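Local coordinates for NADPH-dependent aldehyde reductase YqhD (Escherichia coli, PDB 4QGS), which reduces a broad range of short-chain aldehydes, including toxic products of lipid peroxidation, to alcohols with NADPH, using one zinc ion per subunit, at residues D40-I45 and Q95-L100; A118-E123 and S140-G145; G32-I37 and D63-M68; N16-T21 and H178-F183; I23-G28 and L186-T191. All blocks are in the same frame, centred on the assembly; numbering follows the deposited sequence.

Overall arrangement
All five contacts lie in the N-terminal nucleotide-binding part of the chain and attach to its six-stranded parallel sheet. Contact 1 is buried, contact 2 at the surface; contacts 3, 4 and 5 are partly buried. Contacts 1 and 5 are true strand pairs, near opposite ends of the strand order, with backbone hydrogen bonds and apolar faces. Contact 2 joins a helix end to the lead-in of strand 144-148 through an amide, a serine and a water. Contact 3 mixes an arginine with leucines outside the sheet. Contact 4 has one threonine hydrogen bond and a glutamine amide on a proline, where two strands begin. Phe99 links contact 1 to Phe183 and Ile37, of contacts 4 and 3.

Contact 1: residues D40-I45 and Q95-L100; sequences DARVLI and QKVTFL
Arg42 and Thr98 are joined by hydrogen bonds in both directions. Arg42 N donates to Thr98 OG1 at 3.0 Å. The hydroxyl lies between the backbone N and carbonyl carbon of its own residue (chi1 62°), which turns it to meet that N-H. Arg42 O accepts twice. Thr98 N comes to it in the carbonyl plane at 2.9 Å, while Phe99 N sits above that plane at 3.3 Å. Leu44 N then donates to Phe99 O at 2.9 Å. These bonds make strands 42-46 and 99-104 parallel neighbours in the central sheet of the Rossmann-like N-terminal domain. Among the apolar contacts, Leu44 and Leu100 lie side by side and point the same way, with CD2 to CD2 at 3.8 Å. Val97 CG1 touches Leu44 CB at 3.8 Å, and helix 82-95 covers this face. Val43 and Phe99 lie on the other face, near Ile37. The arginine chain bends at chi2 and chi3, and Arg42 CD lies 3.2 Å from Gln95 O. Its NE makes a salt bridge with Asp69. Replacing Arg42 by an alanine would probably cost Asp69 this partner and open a gap beside Gln95 O.

Contact 2: residues A118-E123 and S140-G145; sequences AANYPE and SAIPMG
The amide of Asn120 meets the peptide group joining Ala141 and Ile142, which lies to one side of the amide plane. ND2 stands almost straight above Ala141 C, at 3.0 Å. It is also near Ile142 N, but both are donors and do not bond. Ser140 OG and a water lie slightly to the other side of the amide plane. Asn120 ND2 gives a weak hydrogen bond to Ser140 OG at 3.3 Å. OG lies between the backbone N and carbonyl carbon of its residue (chi1 76°), a position that also brings it against Asn120 CB. The water accepts a weak bond from Asn120 ND2 and donates to Ala141 O at 3.1 Å, so it ties the amide to the backbone of the facing segment. The contact belongs to a right-handed beta-alpha-beta crossover of the Rossmann-like domain: helix 106-119 follows strand 99-104, and after a long connection the chain enters its parallel neighbour 144-148. Asn120 lies at the end of helix 106-119. On the inner side Ile142 turns to the helix end. Its CD1 presses on Ala119 CB at 3.5 Å, tighter than usual van der Waals contact. Its CG1 also meets Asn120 OD1 at 3.5 Å. Val92 and Leu100 pack on the same isoleucine.

Contact 3: residues G32-I37 and D63-M68; sequences GLREQI and DALKGM
Arg34 and Met68 slide past each other in opposite directions. The arginine chain is extended from CG to NE, with CG opposite the backbone N (chi1 -172°), and so reaches across to the end of helix 57-64. Met68 SD lies 3.9 Å above the guanidinium plane, over its centre. The edge of the same group is used for hydrogen bonds. NH1 and NH2 both grip Lys66 O end-on, with NH2 at 2.8 Å, and come from the same face of that carbonyl plane. NH2 has a second acceptor, Ala64 O, at 2.9 Å, which it meets from above the carbonyl plane. These three bonds hold the guanidinium edge-on to the two carbonyls and fix its rotation. A positive charge here, at the carbonyl end of the helix, is probably favoured. The chain there makes a type II beta turn from Leu65 to Met68, with Gly67 at positive phi.

The apolar side chains lie further in. Leu33 and Leu65 cross at about a right angle, with CD2 to CD2 at 4.1 Å. Leu33 CD2 also touches Ala64 CB. Ile37 crosses Met68 at a slant, and its CG2 meets Met68 CE at 3.7 Å. The contact packs the 32-37 turn and the end of helix 57-64 together on one side of the sheet, where Leu33 and Leu65 rest on Leu101 of strand 99-104, and Leu33 and Ile37 on Phe183 of strand 183-186.

Contact 4: residues N16-T21 and H178-F183; sequences NLHTPT and HVQPVF
The touching backbones, 18-21 and 180-183, run 44° apart and come nearest at Thr21 and Val182, whose CA atoms are 5.0 Å apart. These are the lead-ins to strands 22-25 and 183-186, parallel neighbours at one edge of the Rossmann-like sheet. Val182 already bonds to Arg22 through the backbone, while Met144 meets it from the next strand. Pro20 and Gln180 cross at about a right angle. The amide end of Gln180 lies against the proline ring, with NE2 3.2 Å from Pro20 CD. A bend at chi2 (-147°) swings the amide there. Its OE1 has a weak hydrogen bond from Ala159 N. The His18 ring stands at 73° to the amide plane, without a bond between them. It takes Pro20 CD over its centre on one face. The ring and the amide meet Pro20 CD from directions roughly at right angles. The side chain of Pro181 is about 8 Å from that of Asp110, which binds NADP(+), so the contact lies near the cofactor site. Thr21 uses both branches. CG2 reaches Phe183 C at 3.6 Å, and OG1 donates to Pro181 O at 2.7 Å, in the carbonyl plane and on a lone pair.

Contact 5: residues I23-G28 and L186-T191; sequences ILFGKG and LDPVYT
Phe25 and Leu186 pair as parallel strand residues at the edge of the sheet, in the Rossmann-like domain. Leu186 N donates to Leu24 O at 2.8 Å, and Gly26 N returns a bond to Leu186 O at 2.8 Å. Beyond this pair Gly26 has backbone angles at which a CB would jam against the carbonyl O of Phe25, which calls for glycine.

Asp187 CB packs near Gly26 O at 3.4 Å and lies over one face of the ring of NADP(+)-binding Tyr190. CG stands opposite the backbone N (chi1 -177°), which sends the carboxylate toward the turn at 26-28. CG itself passes Gly26 O at 3.2 Å. OD1 lies 3.4 Å from Lys27 CA. OD1 also accepts from Val189 N at 2.9 Å, two residues on, and so closes an Asx turn. Asp187 OD2 accepts from Gly28 N at 2.8 Å. The two donors approach from opposite faces of the carboxylate, each well out of its plane. An alanine in place of Asp187 would probably leave Gly28 N and Val189 N without these acceptors and let the turn before Tyr190 shift.

On the face with Leu186, the Phe25 ring crosses Pro188 at about a right angle. Trp257 meets the same ring, and helix 249-262 packs on Leu186 and Pro188. Leu186 O lies over one ring face, while Phe25 CZ touches Pro188 CG at 3.7 Å.

Contact 1: residues D40-I45 and Q95-L100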
# COMPACT_ATOMS: atom_id res chain seq x y z
N ASP A 40 9.66 28.97 -11.48
CA ASP A 40 10.15 29.80 -10.38
C ASP A 40 9.78 29.24 -9.02
O ASP A 40 9.84 29.94 -8.01
CB ASP A 40 9.61 31.22 -10.51
CG ASP A 40 8.10 31.28 -10.56
OD1 ASP A 40 7.55 32.39 -10.38
OD2 ASP A 40 7.45 30.23 -10.79
N ALA A 41 9.39 27.97 -8.99
CA ALA A 41 9.08 27.32 -7.72
C ALA A 41 10.30 27.21 -6.81
O ALA A 41 11.44 27.10 -7.26
CB ALA A 41 8.48 25.94 -7.97
N ARG A 42 10.06 27.26 -5.50
CA ARG A 42 11.08 26.85 -4.55
C ARG A 42 10.72 25.43 -4.13
O ARG A 42 9.75 25.21 -3.41
CB ARG A 42 11.16 27.81 -3.35
CG ARG A 42 12.30 27.51 -2.38
CD ARG A 42 12.86 28.78 -1.74
NE ARG A 42 13.32 29.74 -2.75
CZ ARG A 42 13.63 31.01 -2.51
NH1 ARG A 42 13.55 31.50 -1.28
NH2 ARG A 42 14.03 31.79 -3.51
N VAL A 43 11.50 24.47 -4.62
CA VAL A 43 11.16 23.05 -4.50
C VAL A 43 11.89 22.41 -3.33
O VAL A 43 13.11 22.52 -3.21
CB VAL A 43 11.53 22.28 -5.78
CG1 VAL A 43 11.13 20.81 -5.66
CG2 VAL A 43 10.89 22.91 -7.02
N LEU A 44 11.16 21.73 -2.46
CA LEU A 44 11.79 20.87 -1.46
C LEU A 44 11.65 19.40 -1.88
O LEU A 44 10.53 18.88 -1.96
CB LEU A 44 11.20 21.08 -0.07
CG LEU A 44 11.83 20.20 1.02
CD1 LEU A 44 13.28 20.58 1.25
CD2 LEU A 44 11.04 20.29 2.33
N ILE A 45 12.78 18.77 -2.15
CA ILE A 45 12.85 17.34 -2.43
C ILE A 45 12.98 16.57 -1.11
O ILE A 45 13.91 16.80 -0.35
CB ILE A 45 14.05 17.01 -3.32
CG1 ILE A 45 13.93 17.71 -4.66
CG2 ILE A 45 14.20 15.48 -3.48
CD1 ILE A 45 15.07 17.35 -5.61
N GLN A 95 11.84 28.80 4.72
CA GLN A 95 12.47 29.00 3.42
C GLN A 95 11.46 29.33 2.33
O GLN A 95 11.83 29.57 1.18
CB GLN A 95 13.28 27.76 3.03
CG GLN A 95 14.61 27.62 3.73
CD GLN A 95 15.68 28.53 3.14
OE1 GLN A 95 15.44 29.21 2.14
NE2 GLN A 95 16.86 28.52 3.74
N LYS A 96 10.18 29.34 2.70
CA LYS A 96 9.09 29.64 1.78
C LYS A 96 9.07 28.70 0.58
O LYS A 96 8.99 29.13 -0.58
CB LYS A 96 9.15 31.10 1.32
CG LYS A 96 9.19 32.11 2.46
CD LYS A 96 8.23 33.26 2.21
CE LYS A 96 6.78 32.78 2.20
NZ LYS A 96 6.17 32.84 3.57
N VAL A 97 9.15 27.40 0.86
CA VAL A 97 8.98 26.37 -0.16
C VAL A 97 7.58 26.44 -0.75
O VAL A 97 6.60 26.64 -0.03
CB VAL A 97 9.22 24.97 0.45
CG1 VAL A 97 8.71 23.87 -0.47
CG2 VAL A 97 10.70 24.79 0.78
N THR A 98 7.47 26.29 -2.07
CA THR A 98 6.19 26.38 -2.75
C THR A 98 5.80 25.08 -3.45
O THR A 98 4.73 24.99 -4.05
CB THR A 98 6.19 27.50 -3.80
OG1 THR A 98 7.18 27.20 -4.80
CG2 THR A 98 6.51 28.83 -3.16
N PHE A 99 6.68 24.09 -3.41
CA PHE A 99 6.38 22.80 -4.02
C PHE A 99 7.20 21.70 -3.35
O PHE A 99 8.39 21.86 -3.12
CB PHE A 99 6.68 22.83 -5.53
CG PHE A 99 5.99 21.74 -6.30
CD1 PHE A 99 4.78 21.98 -6.93
CD2 PHE A 99 6.54 20.46 -6.37
CE1 PHE A 99 4.13 20.98 -7.63
CE2 PHE A 99 5.89 19.45 -7.07
CZ PHE A 99 4.68 19.71 -7.70
N LEU A 100 6.55 20.58 -3.05
CA LEU A 100 7.22 19.43 -2.44
C LEU A 100 7.38 18.28 -3.43
O LEU A 100 6.47 18.00 -4.19
CB LEU A 100 6.44 18.96 -1.20
CG LEU A 100 6.37 19.98 -0.07
CD1 LEU A 100 5.16 19.71 0.82
CD2 LEU A 100 7.63 19.94 0.73

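Contact 2: residues A118-E123 and S140-G145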
# COMPACT_ATOMS: atom_id res chain seq x y z
N ALA A 118 0.08 20.13 6.72
CA ALA A 118 0.47 20.79 7.96
C ALA A 118 0.94 22.21 7.69
O ALA A 118 0.72 23.11 8.50
CB ALA A 118 1.56 20.00 8.67
N ALA A 119 1.58 22.41 6.54
CA ALA A 119 2.21 23.68 6.23
C ALA A 119 1.22 24.82 6.03
O ALA A 119 1.51 25.95 6.39
CB ALA A 119 3.10 23.52 5.02
N ASN A 120 0.06 24.52 5.45
CA ASN A 120 -1.00 25.51 5.36
C ASN A 120 -2.07 25.38 6.44
O ASN A 120 -3.12 26.04 6.39
CB ASN A 120 -1.71 25.50 3.98
CG ASN A 120 -0.76 25.43 2.82
OD1 ASN A 120 0.41 25.82 2.93
ND2 ASN A 120 -1.26 24.98 1.68
N TYR A 121 -1.81 24.53 7.43
CA TYR A 121 -2.63 24.55 8.64
C TYR A 121 -2.25 25.84 9.36
O TYR A 121 -1.09 26.26 9.30
CB TYR A 121 -2.40 23.33 9.52
CG TYR A 121 -3.50 22.29 9.40
CD1 TYR A 121 -4.30 21.93 10.49
CD2 TYR A 121 -3.76 21.69 8.18
CE1 TYR A 121 -5.30 20.99 10.35
CE2 TYR A 121 -4.76 20.76 8.03
CZ TYR A 121 -5.53 20.41 9.12
OH TYR A 121 -6.52 19.47 8.96
N PRO A 122 -3.23 26.51 9.97
CA PRO A 122 -2.99 27.81 10.60
C PRO A 122 -1.81 27.85 11.60
O PRO A 122 -1.85 27.25 12.67
CB PRO A 122 -4.32 28.10 11.30
CG PRO A 122 -5.33 27.37 10.54
CD PRO A 122 -4.65 26.11 10.06
N GLU A 123 -0.76 28.57 11.17
CA GLU A 123 0.29 29.18 12.00
C GLU A 123 0.55 28.61 13.40
O GLU A 123 1.67 28.23 13.72
CB GLU A 123 -0.02 30.67 12.15
CG GLU A 123 -0.32 31.39 10.82
CD GLU A 123 0.94 31.72 10.04
OE1 GLU A 123 2.03 31.24 10.43
OE2 GLU A 123 0.84 32.47 9.06
N SER A 140 -6.52 23.05 2.19
CA SER A 140 -5.49 23.36 1.21
C SER A 140 -4.19 22.70 1.61
O SER A 140 -3.98 22.38 2.78
CB SER A 140 -5.28 24.87 1.09
OG SER A 140 -4.53 25.35 2.20
N ALA A 141 -3.30 22.53 0.64
CA ALA A 141 -2.01 21.95 0.92
C ALA A 141 -0.99 22.50 -0.06
O ALA A 141 -1.35 22.93 -1.17
CB ALA A 141 -2.07 20.43 0.83
N ILE A 142 0.27 22.52 0.35
CA ILE A 142 1.36 22.83 -0.57
C ILE A 142 1.33 21.81 -1.70
O ILE A 142 1.21 20.61 -1.44
CB ILE A 142 2.71 22.81 0.13
CG1 ILE A 142 2.74 23.87 1.22
CG2 ILE A 142 3.86 23.03 -0.87
CD1 ILE A 142 4.10 24.11 1.75
N PRO A 143 1.40 22.28 -2.95
CA PRO A 143 1.39 21.36 -4.08
C PRO A 143 2.53 20.37 -3.96
O PRO A 143 3.61 20.74 -3.50
CB PRO A 143 1.58 22.29 -5.28
CG PRO A 143 1.03 23.60 -4.82
CD PRO A 143 1.43 23.69 -3.38
N MET A 144 2.29 19.12 -4.32
CA MET A 144 3.35 18.13 -4.23
C MET A 144 3.25 17.11 -5.35
O MET A 144 2.17 16.84 -5.86
CB MET A 144 3.34 17.43 -2.86
CG MET A 144 2.08 16.64 -2.56
SD MET A 144 2.36 15.43 -1.24
CE MET A 144 3.48 14.31 -2.08
N GLY A 145 4.40 16.57 -5.75
CA GLY A 145 4.46 15.50 -6.71
C GLY A 145 5.37 14.43 -6.12
O GLY A 145 5.89 14.59 -5.01
O HOH W 1 -1.14 26.06 -1.34

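Contact 3: residues G32-I37 and D63-M68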
# COMPACT_ATOMS: atom_id res chain seq x y z
N GLY A 32 9.38 13.95 -18.08
CA GLY A 32 8.18 14.76 -17.98
C GLY A 32 8.05 15.54 -16.69
O GLY A 32 7.08 16.27 -16.51
N LEU A 33 9.01 15.38 -15.78
CA LEU A 33 8.94 15.97 -14.45
C LEU A 33 9.00 17.50 -14.42
O LEU A 33 8.16 18.17 -13.84
CB LEU A 33 10.07 15.42 -13.57
CG LEU A 33 10.31 16.12 -12.23
CD1 LEU A 33 9.11 15.92 -11.34
CD2 LEU A 33 11.54 15.59 -11.55
N ARG A 34 10.03 18.03 -15.06
CA ARG A 34 10.31 19.46 -14.98
C ARG A 34 9.11 20.35 -15.37
O ARG A 34 8.82 21.34 -14.69
CB ARG A 34 11.51 19.78 -15.88
CG ARG A 34 12.02 21.19 -15.73
CD ARG A 34 13.20 21.44 -16.65
NE ARG A 34 13.79 22.75 -16.38
CZ ARG A 34 14.93 22.94 -15.72
NH1 ARG A 34 15.38 24.18 -15.52
NH2 ARG A 34 15.64 21.91 -15.28
N GLU A 35 8.41 19.97 -16.43
CA GLU A 35 7.32 20.80 -16.93
C GLU A 35 6.13 20.84 -15.97
O GLU A 35 5.26 21.70 -16.08
CB GLU A 35 6.89 20.32 -18.32
CG GLU A 35 6.28 18.94 -18.38
CD GLU A 35 6.06 18.46 -19.81
OE1 GLU A 35 6.81 17.56 -20.26
OE2 GLU A 35 5.15 18.98 -20.47
N GLN A 36 6.11 19.92 -15.00
CA GLN A 36 5.00 19.88 -14.04
C GLN A 36 5.16 20.88 -12.90
O GLN A 36 4.23 21.13 -12.13
CB GLN A 36 4.85 18.47 -13.46
CG GLN A 36 4.74 17.37 -14.48
CD GLN A 36 3.49 17.44 -15.31
OE1 GLN A 36 2.43 17.84 -14.83
NE2 GLN A 36 3.61 17.06 -16.57
N ILE A 37 6.35 21.45 -12.77
CA ILE A 37 6.65 22.32 -11.65
C ILE A 37 6.95 23.71 -12.19
O ILE A 37 7.71 23.83 -13.15
CB ILE A 37 7.86 21.79 -10.84
CG1 ILE A 37 7.57 20.39 -10.29
CG2 ILE A 37 8.25 22.73 -9.72
CD1 ILE A 37 8.75 19.79 -9.59
N ASP A 63 19.19 16.44 -11.72
CA ASP A 63 19.51 16.81 -13.10
C ASP A 63 18.28 17.31 -13.87
O ASP A 63 18.37 18.28 -14.63
CB ASP A 63 20.14 15.64 -13.86
CG ASP A 63 20.26 15.91 -15.35
OD1 ASP A 63 19.34 15.54 -16.11
OD2 ASP A 63 21.28 16.50 -15.76
N ALA A 64 17.14 16.65 -13.68
CA ALA A 64 15.92 17.05 -14.37
C ALA A 64 15.52 18.47 -14.00
O ALA A 64 14.92 19.18 -14.82
CB ALA A 64 14.78 16.09 -14.06
N LEU A 65 15.85 18.88 -12.78
CA LEU A 65 15.43 20.17 -12.25
C LEU A 65 16.56 21.20 -12.24
O LEU A 65 16.45 22.24 -11.59
CB LEU A 65 14.90 20.01 -10.83
CG LEU A 65 13.70 19.07 -10.71
CD1 LEU A 65 13.22 19.11 -9.28
CD2 LEU A 65 12.60 19.53 -11.66
N LYS A 66 17.64 20.90 -12.94
CA LYS A 66 18.83 21.73 -12.86
C LYS A 66 18.52 23.17 -13.29
O LYS A 66 17.87 23.39 -14.31
CB LYS A 66 19.94 21.14 -13.72
CG LYS A 66 21.30 21.69 -13.42
CD LYS A 66 22.30 21.14 -14.38
CE LYS A 66 23.42 22.12 -14.54
NZ LYS A 66 24.15 22.37 -13.26
N GLY A 67 18.96 24.13 -12.49
CA GLY A 67 18.71 25.53 -12.79
C GLY A 67 17.54 26.08 -11.99
O GLY A 67 17.37 27.29 -11.87
N MET A 68 16.73 25.18 -11.45
CA MET A 68 15.62 25.60 -10.61
C MET A 68 16.07 25.69 -9.15
O MET A 68 17.13 25.18 -8.77
CB MET A 68 14.44 24.64 -10.76
CG MET A 68 13.87 24.69 -12.18
SD MET A 68 12.57 23.50 -12.55
CE MET A 68 11.37 23.91 -11.29

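Contact 4: residues N16-T21 and H178-F183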
# COMPACT_ATOMS: atom_id res chain seq x y z
N ASN A 16 -18.35 7.42 -4.74
CA ASN A 16 -17.74 8.72 -4.97
C ASN A 16 -16.27 8.43 -5.27
O ASN A 16 -15.52 8.07 -4.36
CB ASN A 16 -17.94 9.60 -3.73
CG ASN A 16 -17.31 10.98 -3.86
OD1 ASN A 16 -16.40 11.20 -4.67
ND2 ASN A 16 -17.77 11.91 -3.03
N LEU A 17 -15.88 8.56 -6.53
CA LEU A 17 -14.54 8.16 -6.96
C LEU A 17 -13.75 9.36 -7.46
O LEU A 17 -14.21 10.10 -8.33
CB LEU A 17 -14.63 7.09 -8.06
CG LEU A 17 -13.33 6.65 -8.76
CD1 LEU A 17 -12.37 6.02 -7.75
CD2 LEU A 17 -13.65 5.66 -9.88
N HIS A 18 -12.56 9.56 -6.91
CA HIS A 18 -11.75 10.70 -7.31
C HIS A 18 -10.29 10.30 -7.33
O HIS A 18 -9.74 9.90 -6.29
CB HIS A 18 -11.98 11.89 -6.38
CG HIS A 18 -11.32 13.15 -6.83
ND1 HIS A 18 -10.68 14.01 -5.96
CD2 HIS A 18 -11.18 13.69 -8.07
CE1 HIS A 18 -10.19 15.03 -6.64
NE2 HIS A 18 -10.48 14.87 -7.92
N THR A 19 -9.68 10.37 -8.50
CA THR A 19 -8.28 10.00 -8.68
C THR A 19 -7.53 11.09 -9.45
O THR A 19 -7.29 10.97 -10.65
CB THR A 19 -8.16 8.64 -9.41
OG1 THR A 19 -8.84 8.71 -10.66
CG2 THR A 19 -8.75 7.52 -8.57
N PRO A 20 -7.16 12.17 -8.76
CA PRO A 20 -6.69 13.38 -9.45
C PRO A 20 -5.21 13.37 -9.83
O PRO A 20 -4.77 14.24 -10.59
CB PRO A 20 -6.98 14.48 -8.43
CG PRO A 20 -6.79 13.80 -7.12
CD PRO A 20 -7.32 12.40 -7.31
N THR A 21 -4.44 12.41 -9.33
CA THR A 21 -3.00 12.43 -9.60
C THR A 21 -2.65 12.07 -11.05
O THR A 21 -3.01 11.01 -11.55
CB THR A 21 -2.25 11.47 -8.66
OG1 THR A 21 -2.50 11.85 -7.30
CG2 THR A 21 -0.74 11.51 -8.93
N HIS A 178 -6.70 17.17 -1.12
CA HIS A 178 -5.75 18.26 -1.32
C HIS A 178 -4.30 17.84 -1.09
O HIS A 178 -3.39 18.49 -1.59
CB HIS A 178 -6.10 19.43 -0.40
CG HIS A 178 -7.36 20.13 -0.79
ND1 HIS A 178 -8.28 20.58 0.14
CD2 HIS A 178 -7.86 20.47 -2.00
CE1 HIS A 178 -9.30 21.15 -0.49
NE2 HIS A 178 -9.06 21.10 -1.79
N VAL A 179 -4.09 16.75 -0.35
CA VAL A 179 -2.73 16.27 -0.09
C VAL A 179 -2.35 15.22 -1.12
O VAL A 179 -1.26 14.64 -1.06
CB VAL A 179 -2.58 15.66 1.31
CG1 VAL A 179 -3.09 16.63 2.36
CG2 VAL A 179 -3.32 14.33 1.40
N GLN A 180 -3.24 14.98 -2.07
CA GLN A 180 -2.92 14.08 -3.16
C GLN A 180 -1.90 14.73 -4.07
O GLN A 180 -2.01 15.92 -4.37
CB GLN A 180 -4.15 13.69 -3.96
CG GLN A 180 -5.32 13.32 -3.11
CD GLN A 180 -6.17 12.26 -3.76
OE1 GLN A 180 -5.74 11.12 -3.90
NE2 GLN A 180 -7.39 12.62 -4.14
N PRO A 181 -0.90 13.96 -4.51
CA PRO A 181 0.09 14.53 -5.42
C PRO A 181 -0.51 14.98 -6.75
O PRO A 181 -1.41 14.34 -7.30
CB PRO A 181 1.08 13.37 -5.64
CG PRO A 181 0.35 12.14 -5.28
CD PRO A 181 -0.65 12.54 -4.21
N VAL A 182 -0.02 16.11 -7.26
CA VAL A 182 -0.48 16.58 -8.54
C VAL A 182 -0.02 15.61 -9.62
O VAL A 182 -0.72 15.40 -10.60
CB VAL A 182 0.02 18.02 -8.84
CG1 VAL A 182 -0.67 19.01 -7.93
CG2 VAL A 182 1.51 18.11 -8.65
N PHE A 183 1.16 15.01 -9.42
CA PHE A 183 1.66 14.01 -10.37
C PHE A 183 2.48 12.93 -9.68
O PHE A 183 2.97 13.13 -8.58
CB PHE A 183 2.52 14.65 -11.47
CG PHE A 183 3.75 15.33 -10.94
CD1 PHE A 183 4.91 14.61 -10.72
CD2 PHE A 183 3.74 16.68 -10.66
CE1 PHE A 183 6.03 15.23 -10.22
CE2 PHE A 183 4.87 17.31 -10.16
CZ PHE A 183 6.01 16.58 -9.93

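Contact 5: residues I23-G28 and L186-T191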
# COMPACT_ATOMS: atom_id res chain seq x y z
N ILE A 23 -0.44 10.63 -13.81
CA ILE A 23 0.58 9.58 -13.86
C ILE A 23 1.51 9.76 -15.04
O ILE A 23 1.06 9.78 -16.19
CB ILE A 23 -0.06 8.19 -13.95
CG1 ILE A 23 -1.02 7.96 -12.78
CG2 ILE A 23 1.01 7.11 -14.00
CD1 ILE A 23 -0.36 7.98 -11.44
N LEU A 24 2.80 9.89 -14.76
CA LEU A 24 3.80 9.91 -15.81
C LEU A 24 4.52 8.58 -15.76
O LEU A 24 5.33 8.34 -14.87
CB LEU A 24 4.77 11.08 -15.62
CG LEU A 24 4.15 12.49 -15.50
CD1 LEU A 24 5.22 13.54 -15.23
CD2 LEU A 24 3.35 12.84 -16.74
N PHE A 25 4.18 7.69 -16.69
CA PHE A 25 4.65 6.30 -16.61
C PHE A 25 5.65 5.92 -17.69
O PHE A 25 5.49 6.31 -18.85
CB PHE A 25 3.44 5.35 -16.68
CG PHE A 25 3.78 3.90 -16.38
CD1 PHE A 25 3.54 3.37 -15.12
CD2 PHE A 25 4.32 3.07 -17.36
CE1 PHE A 25 3.85 2.04 -14.83
CE2 PHE A 25 4.64 1.74 -17.08
CZ PHE A 25 4.40 1.23 -15.82
N GLY A 26 6.66 5.14 -17.32
CA GLY A 26 7.49 4.47 -18.31
C GLY A 26 8.97 4.74 -18.20
O GLY A 26 9.40 5.57 -17.41
N LYS A 27 9.74 4.03 -19.01
CA LYS A 27 11.19 4.19 -19.09
C LYS A 27 11.55 5.63 -19.42
O LYS A 27 11.17 6.16 -20.47
CB LYS A 27 11.78 3.26 -20.14
CG LYS A 27 13.29 3.38 -20.28
CD LYS A 27 13.82 2.58 -21.46
CE LYS A 27 13.21 1.18 -21.51
NZ LYS A 27 14.10 0.19 -22.19
N GLY A 28 12.27 6.27 -18.50
CA GLY A 28 12.70 7.63 -18.70
C GLY A 28 11.59 8.65 -18.51
O GLY A 28 11.73 9.79 -18.95
N LEU A 186 6.33 7.28 -12.47
CA LEU A 186 6.46 5.83 -12.29
C LEU A 186 7.31 5.26 -13.41
O LEU A 186 6.83 5.03 -14.52
CB LEU A 186 5.08 5.16 -12.29
CG LEU A 186 4.22 5.12 -11.02
CD1 LEU A 186 4.05 6.48 -10.40
CD2 LEU A 186 2.84 4.56 -11.36
N ASP A 187 8.60 5.04 -13.13
CA ASP A 187 9.50 4.45 -14.10
C ASP A 187 9.90 3.06 -13.62
O ASP A 187 10.58 2.92 -12.63
CB ASP A 187 10.74 5.35 -14.29
CG ASP A 187 11.69 4.83 -15.36
OD1 ASP A 187 11.57 3.65 -15.77
OD2 ASP A 187 12.58 5.60 -15.79
N PRO A 188 9.46 2.02 -14.33
CA PRO A 188 9.76 0.64 -13.93
C PRO A 188 11.27 0.38 -13.79
O PRO A 188 11.67 -0.46 -12.99
CB PRO A 188 9.17 -0.18 -15.08
CG PRO A 188 8.01 0.66 -15.56
CD PRO A 188 8.52 2.07 -15.47
N VAL A 189 12.09 1.11 -14.54
CA VAL A 189 13.54 0.90 -14.44
C VAL A 189 14.05 1.16 -13.02
O VAL A 189 14.98 0.50 -12.55
CB VAL A 189 14.30 1.79 -15.44
CG1 VAL A 189 15.84 1.71 -15.19
CG2 VAL A 189 13.96 1.38 -16.86
N TYR A 190 13.43 2.11 -12.32
CA TYR A 190 13.82 2.40 -10.94
C TYR A 190 13.52 1.23 -10.00
O TYR A 190 14.03 1.19 -8.90
CB TYR A 190 13.11 3.65 -10.40
CG TYR A 190 13.45 4.95 -11.12
CD1 TYR A 190 14.57 5.04 -11.94
CD2 TYR A 190 12.64 6.07 -10.98
CE1 TYR A 190 14.88 6.23 -12.60
CE2 TYR A 190 12.95 7.27 -11.63
CZ TYR A 190 14.06 7.33 -12.44
OH TYR A 190 14.37 8.51 -13.10
N THR A 191 12.69 0.27 -10.44
CA THR A 191 12.39 -0.88 -9.58
C THR A 191 13.39 -2.03 -9.77
O THR A 191 13.37 -2.99 -9.01
CB THR A 191 10.95 -1.44 -9.80
OG1 THR A 191 10.87 -2.14 -11.04
CG2 THR A 191 9.94 -0.31 -9.79